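Local coordinates for protein particle-associated lyase (Acinetobacter bacteriophage AP22, PDB 4Y9V) that probably cleaves the capsular polysaccharide of Acinetobacter baumannii as a trimeric tailspike lyase of the phage, and binds a capsular saccharide, at residues A[362-376]-A[388-402]. Numbering follows the deposited sequence.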
loop_
_atom_site.group_PDB
_atom_site.type_symbol
_atom_site.label_atom_id
_atom_site.label_comp_id
_atom_site.label_asym_id
_atom_site.label_seq_id
_atom_site.Cartn_x
_atom_site.Cartn_y
_atom_site.Cartn_z
ATOM N N TYR A 362 11.310 0.901 0.534
ATOM C CA TYR A 362 10.645 2.054 1.155
ATOM C C TYR A 362 9.550 2.485 0.179
ATOM O O TYR A 362 9.866 2.764 -0.993
ATOM C CB TYR A 362 11.568 3.249 1.430
ATOM C CG TYR A 362 12.573 3.010 2.542
ATOM C CD1 TYR A 362 13.750 2.310 2.325
ATOM C CD2 TYR A 362 12.322 3.476 3.817
ATOM C CE1 TYR A 362 14.651 2.095 3.348
ATOM C CE2 TYR A 362 13.226 3.272 4.853
ATOM C CZ TYR A 362 14.396 2.554 4.622
ATOM O OH TYR A 362 15.237 2.378 5.676
ATOM N N SER A 363 8.306 2.518 0.629
ATOM C CA SER A 363 7.185 2.899 -0.230
ATOM C C SER A 363 6.323 3.930 0.480
ATOM O O SER A 363 6.085 3.839 1.680
ATOM C CB SER A 363 6.347 1.683 -0.621
ATOM O OG SER A 363 5.926 0.939 0.511
ATOM N N ASN A 364 5.839 4.902 -0.296
ATOM C CA ASN A 364 4.898 5.885 0.238
ATOM C C ASN A 364 5.465 6.610 1.473
ATOM O O ASN A 364 4.668 7.030 2.329
ATOM C CB ASN A 364 3.544 5.243 0.563
ATOM C CG ASN A 364 2.974 4.570 -0.667
ATOM O OD1 ASN A 364 2.771 5.207 -1.683
ATOM N ND2 ASN A 364 2.769 3.254 -0.539
ATOM N N CYS A 365 6.760 6.762 1.537
ATOM C CA CYS A 365 7.407 7.380 2.689
ATOM C C CYS A 365 7.784 8.838 2.403
ATOM O O CYS A 365 8.065 9.192 1.262
ATOM C CB CYS A 365 8.705 6.650 3.071
ATOM S SG CYS A 365 8.455 4.995 3.800
ATOM N N ASP A 366 7.856 9.610 3.476
ATOM C CA ASP A 366 8.435 10.944 3.483
ATOM C C ASP A 366 9.867 10.786 3.983
ATOM O O ASP A 366 10.056 10.380 5.135
ATOM C CB ASP A 366 7.673 11.888 4.424
ATOM C CG ASP A 366 6.361 12.393 3.883
ATOM O OD1 ASP A 366 5.666 13.079 4.644
ATOM O OD2 ASP A 366 6.101 12.132 2.691
ATOM N N ILE A 367 10.839 11.070 3.118
ATOM C CA ILE A 367 12.242 10.830 3.434
ATOM C C ILE A 367 12.996 12.149 3.317
ATOM O O ILE A 367 13.116 12.725 2.241
ATOM C CB ILE A 367 12.885 9.763 2.528
ATOM C CG1 ILE A 367 12.056 8.463 2.519
ATOM C CG2 ILE A 367 14.322 9.517 2.983
ATOM C CD1 ILE A 367 12.542 7.423 1.566
ATOM N N TYR A 368 13.505 12.614 4.472
ATOM C CA TYR A 368 14.276 13.839 4.535
ATOM C C TYR A 368 15.763 13.571 4.279
ATOM O O TYR A 368 16.349 12.623 4.797
ATOM C CB TYR A 368 14.143 14.546 5.889
ATOM C CG TYR A 368 12.741 15.013 6.173
ATOM C CD1 TYR A 368 12.207 16.187 5.698
ATOM C CD2 TYR A 368 11.958 14.215 6.968
ATOM C CE1 TYR A 368 10.883 16.591 5.976
ATOM C CE2 TYR A 368 10.668 14.565 7.268
ATOM C CZ TYR A 368 10.145 15.738 6.763
ATOM O OH TYR A 368 8.855 16.095 7.094
ATOM N N GLU A 369 16.380 14.458 3.524
ATOM C CA GLU A 369 17.796 14.361 3.249
ATOM C C GLU A 369 18.592 14.540 4.531
ATOM O O GLU A 369 18.275 15.417 5.351
ATOM C CB GLU A 369 18.178 15.462 2.248
ATOM C CG GLU A 369 19.556 15.244 1.647
ATOM C CD GLU A 369 20.080 16.358 0.767
ATOM O OE1 GLU A 369 19.548 17.478 0.801
ATOM O OE2 GLU A 369 21.092 16.071 0.099
ATOM N N ARG A 370 19.666 13.773 4.705
ATOM C CA ARG A 370 20.592 14.033 5.809
ATOM C C ARG A 370 21.395 15.309 5.534
ATOM O O ARG A 370 21.561 15.755 4.379
ATOM C CB ARG A 370 21.526 12.849 6.063
ATOM C CG ARG A 370 22.556 12.579 4.951
ATOM C CD ARG A 370 23.686 11.716 5.433
ATOM N NE ARG A 370 24.646 11.556 4.341
ATOM C CZ ARG A 370 25.788 10.887 4.419
ATOM N NH1 ARG A 370 26.151 10.319 5.564
ATOM N NH2 ARG A 370 26.557 10.771 3.364
ATOM N N GLU A 371 21.951 15.892 6.587
ATOM C CA GLU A 371 22.811 17.060 6.445
ATOM C C GLU A 371 24.005 16.779 5.559
ATOM O O GLU A 371 24.466 17.654 4.808
ATOM C CB GLU A 371 23.260 17.593 7.802
ATOM C CG GLU A 371 22.098 18.059 8.693
ATOM C CD GLU A 371 21.267 19.136 8.042
ATOM O OE1 GLU A 371 21.814 20.221 7.708
ATOM O OE2 GLU A 371 20.089 18.940 7.744
ATOM N N GLY A 372 24.521 15.545 5.639
ATOM C CA GLY A 372 25.688 15.122 4.888
ATOM C C GLY A 372 25.439 14.742 3.422
ATOM O O GLY A 372 26.369 14.226 2.793
ATOM N N GLN A 373 24.251 15.012 2.925
ATOM C CA GLN A 373 23.770 14.813 1.547
ATOM C C GLN A 373 23.182 13.413 1.342
ATOM O O GLN A 373 23.727 12.397 1.794
ATOM C CB GLN A 373 24.803 15.031 0.446
ATOM C CG GLN A 373 25.474 16.399 0.494
ATOM C CD GLN A 373 26.150 16.732 -0.804
ATOM O OE1 GLN A 373 26.275 15.893 -1.715
ATOM N NE2 GLN A 373 26.625 17.975 -0.925
ATOM N N GLY A 374 22.103 13.389 0.578
ATOM C CA GLY A 374 21.447 12.160 0.161
ATOM C C GLY A 374 20.290 11.782 1.087
ATOM O O GLY A 374 20.238 12.123 2.262
ATOM N N CYS A 375 19.330 11.006 0.505
ATOM C CA CYS A 375 18.189 10.488 1.230
ATOM C C CYS A 375 18.263 9.017 1.584
ATOM O O CYS A 375 17.758 8.623 2.642
ATOM C CB CYS A 375 16.906 10.722 0.433
ATOM S SG CYS A 375 16.349 12.466 0.414
ATOM N N VAL A 376 18.801 8.172 0.687
ATOM C CA VAL A 376 18.769 6.741 0.844
ATOM C C VAL A 376 20.166 6.187 0.578
ATOM O O VAL A 376 20.758 6.513 -0.472
ATOM C CB VAL A 376 17.761 6.087 -0.151
ATOM C CG1 VAL A 376 17.738 4.578 0.014
ATOM C CG2 VAL A 376 16.361 6.656 0.046
ATOM N N LEU A 388 12.016 1.626 -4.337
ATOM C CA LEU A 388 11.664 2.940 -3.814
ATOM C C LEU A 388 10.390 3.381 -4.541
ATOM O O LEU A 388 10.455 3.910 -5.644
ATOM C CB LEU A 388 12.798 3.913 -4.039
ATOM C CG LEU A 388 14.055 3.649 -3.209
ATOM C CD1 LEU A 388 15.190 4.518 -3.667
ATOM C CD2 LEU A 388 13.774 3.865 -1.714
ATOM N N THR A 389 9.237 3.125 -3.916
ATOM C CA THR A 389 7.973 3.168 -4.612
ATOM C C THR A 389 7.146 4.341 -4.098
ATOM O O THR A 389 6.672 4.329 -2.952
ATOM C CB THR A 389 7.225 1.853 -4.445
ATOM O OG1 THR A 389 8.131 0.796 -4.721
ATOM C CG2 THR A 389 6.021 1.789 -5.371
ATOM N N ASN A 390 6.955 5.368 -4.927
ATOM C CA ASN A 390 6.031 6.446 -4.585
ATOM C C ASN A 390 6.409 7.185 -3.310
ATOM O O ASN A 390 5.518 7.632 -2.566
ATOM C CB ASN A 390 4.597 5.976 -4.590
ATOM C CG ASN A 390 3.700 6.988 -5.234
ATOM O OD1 ASN A 390 4.070 8.134 -5.454
ATOM N ND2 ASN A 390 2.490 6.575 -5.505
ATOM N N ASN A 391 7.707 7.384 -3.059
ATOM C CA ASN A 391 8.125 8.191 -1.916
ATOM C C ASN A 391 8.140 9.679 -2.283
ATOM O O ASN A 391 8.227 10.045 -3.453
ATOM C CB ASN A 391 9.521 7.775 -1.444
ATOM C CG ASN A 391 9.571 6.325 -1.030
ATOM O OD1 ASN A 391 8.751 5.835 -0.242
ATOM N ND2 ASN A 391 10.559 5.599 -1.568
ATOM N N THR A 392 8.130 10.500 -1.229
ATOM C CA THR A 392 8.363 11.936 -1.339
ATOM C C THR A 392 9.705 12.221 -0.649
ATOM O O THR A 392 9.892 11.842 0.502
ATOM C CB THR A 392 7.233 12.732 -0.710
ATOM O OG1 THR A 392 6.024 12.387 -1.392
ATOM C CG2 THR A 392 7.477 14.209 -0.858
ATOM N N TYR A 393 10.594 12.867 -1.377
ATOM C CA TYR A 393 11.949 13.141 -0.903
ATOM C C TYR A 393 12.093 14.636 -0.711
ATOM O O TYR A 393 11.720 15.417 -1.596
ATOM C CB TYR A 393 12.998 12.662 -1.928
ATOM C CG TYR A 393 12.814 11.228 -2.380
ATOM C CD1 TYR A 393 11.929 10.918 -3.402
ATOM C CD2 TYR A 393 13.536 10.174 -1.798
ATOM C CE1 TYR A 393 11.745 9.617 -3.851
ATOM C CE2 TYR A 393 13.354 8.872 -2.227
ATOM C CZ TYR A 393 12.459 8.594 -3.254
ATOM O OH TYR A 393 12.263 7.272 -3.620
ATOM N N TYR A 394 12.640 15.038 0.429
ATOM C CA TYR A 394 12.827 16.478 0.730
ATOM C C TYR A 394 14.298 16.744 0.812
ATOM O O TYR A 394 14.947 16.260 1.759
ATOM C CB TYR A 394 12.117 16.797 2.045
ATOM C CG TYR A 394 10.614 16.708 1.987
ATOM C CD1 TYR A 394 9.923 17.742 1.371
ATOM C CD2 TYR A 394 9.874 15.636 2.446
ATOM C CE1 TYR A 394 8.532 17.723 1.267
ATOM C CE2 TYR A 394 8.498 15.611 2.328
ATOM C CZ TYR A 394 7.832 16.662 1.740
ATOM O OH TYR A 394 6.455 16.616 1.614
ATOM N N THR A 395 14.884 17.463 -0.127
ATOM C CA THR A 395 16.303 17.734 -0.210
ATOM C C THR A 395 16.576 19.220 -0.200
ATOM O O THR A 395 15.725 20.043 -0.533
ATOM C CB THR A 395 16.984 17.102 -1.454
ATOM O OG1 THR A 395 16.662 17.863 -2.635
ATOM C CG2 THR A 395 16.593 15.655 -1.634
ATOM N N LYS A 396 17.827 19.542 0.173
ATOM C CA LYS A 396 18.306 20.919 0.194
ATOM C C LYS A 396 19.774 21.058 -0.218
ATOM O O LYS A 396 20.156 22.193 -0.486
ATOM C CB LYS A 396 18.038 21.578 1.535
ATOM C CG LYS A 396 18.751 20.931 2.699
ATOM C CD LYS A 396 18.644 21.909 3.884
ATOM C CE LYS A 396 19.087 21.259 5.155
ATOM N NZ LYS A 396 20.472 20.727 5.054
ATOM N N THR A 397 20.549 20.030 -0.274
ATOM C CA THR A 397 21.952 20.155 -0.648
ATOM C C THR A 397 22.103 20.059 -2.177
ATOM O O THR A 397 21.171 19.695 -2.892
ATOM C CB THR A 397 22.865 19.106 -0.002
ATOM O OG1 THR A 397 22.819 17.890 -0.749
ATOM C CG2 THR A 397 22.581 18.930 1.467
ATOM N N PRO A 398 23.301 20.313 -2.700
ATOM C CA PRO A 398 23.533 20.149 -4.128
ATOM C C PRO A 398 23.612 18.706 -4.592
ATOM O O PRO A 398 23.672 18.477 -5.812
ATOM C CB PRO A 398 24.877 20.886 -4.399
ATOM C CG PRO A 398 25.023 21.807 -3.202
ATOM C CD PRO A 398 24.446 20.984 -2.065
ATOM N N LEU A 399 23.644 17.723 -3.684
ATOM C CA LEU A 399 23.640 16.312 -4.061
ATOM C C LEU A 399 24.804 15.957 -4.988
ATOM O O LEU A 399 24.726 15.035 -5.802
ATOM C CB LEU A 399 22.296 15.866 -4.643
ATOM C CG LEU A 399 21.135 15.906 -3.617
ATOM C CD1 LEU A 399 19.810 16.104 -4.336
ATOM C CD2 LEU A 399 21.119 14.647 -2.790
ATOM N N ASN A 400 25.915 16.658 -4.805
ATOM C CA ASN A 400 27.111 16.452 -5.625
ATOM C C ASN A 400 28.030 15.379 -5.080
ATOM O O ASN A 400 28.713 14.713 -5.857
ATOM C CB ASN A 400 27.892 17.770 -5.765
ATOM C CG ASN A 400 28.406 18.293 -4.450
ATOM O OD1 ASN A 400 27.597 18.625 -3.593
ATOM N ND2 ASN A 400 29.703 18.361 -4.293
ATOM N N SER A 401 28.041 15.203 -3.756
ATOM C CA SER A 401 28.918 14.204 -3.141
ATOM C C SER A 401 28.163 12.911 -2.876
ATOM O O SER A 401 28.746 11.823 -3.011
ATOM C CB SER A 401 29.540 14.794 -1.879
ATOM O OG SER A 401 30.402 13.832 -1.331
ATOM N N TRP A 402 26.886 12.970 -2.509
ATOM C CA TRP A 402 26.049 11.816 -2.402
ATOM C C TRP A 402 24.764 12.131 -3.166
ATOM O O TRP A 402 24.169 13.190 -2.995
ATOM C CB TRP A 402 25.701 11.470 -0.917
ATOM C CG TRP A 402 26.934 11.158 -0.139
ATOM C CD1 TRP A 402 27.751 12.036 0.526
ATOM C CD2 TRP A 402 27.542 9.863 0.010
ATOM N NE1 TRP A 402 28.824 11.382 1.065
ATOM C CE2 TRP A 402 28.719 10.043 0.774
ATOM C CE3 TRP A 402 27.190 8.591 -0.430
ATOM C CZ2 TRP A 402 29.546 8.980 1.091
ATOM C CZ3 TRP A 402 28.023 7.522 -0.106
ATOM C CH2 TRP A 402 29.179 7.738 0.647
HETATM O O HOH W 1 4.678 14.539 1.900
HETATM O O HOH W 2 20.121 18.203 3.850
#
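Glu-369 reaches across to the loop 395-399 with CG anti to its backbone N (chi1 -166°) and the chain extended, which lays both carboxylate oxygens among donors. OE1 accepts from Lys-396 N (2.8 Å) and, on its syn lone pair, from Thr-397 N (2.9 Å). OE2 takes Thr-397 OG1 at 2.6 Å and, on its anti lone pair, Gly-374 N, where the backbone angles would jam a CB against the preceding carbonyl O. Four donors fix the rotation of this buried carboxylate and probably favour its charged form. Thr-397 suits the place because OG1 also accepts from Leu-399 N, an ST turn. Gln-373 has an amide that can accept twice and donate: OE1 receives Ser-401 N (2.8 Å) and Trp-402 N, NE2 donates to Asn-400 OD1. Arg-370 makes a cation-pi contact with Trp-402, CZ 4.5 Å from the five-membered ring centroid and NH2 over the face, offset toward the rim; the guanidinium, turned 81° to the ring, is steadied by NE bonding to Gln-373 O.

The two loops are corresponding turns of successive coils of a right-handed parallel beta-helix, the pectin lyase-like fold, whose strands 366-368 and 391-394 pair in parallel. Just after the corner at Asn-390, Asn-391 spans the break: OD1 takes Cys-365 N (2.8 Å) on a lone pair, and ND2 adds a second donor, above the carbonyl plane, to Tyr-362 O. The Tyr-368 and Tyr-394 rings run nearly parallel (24°) but displaced, Tyr-368 CD1 meeting Tyr-394 CB at 3.7 Å. A water links Tyr-394 OH to Asp-366 OD2; Asp-366 OD1 forms a salt bridge with Arg-342 of a second subunit.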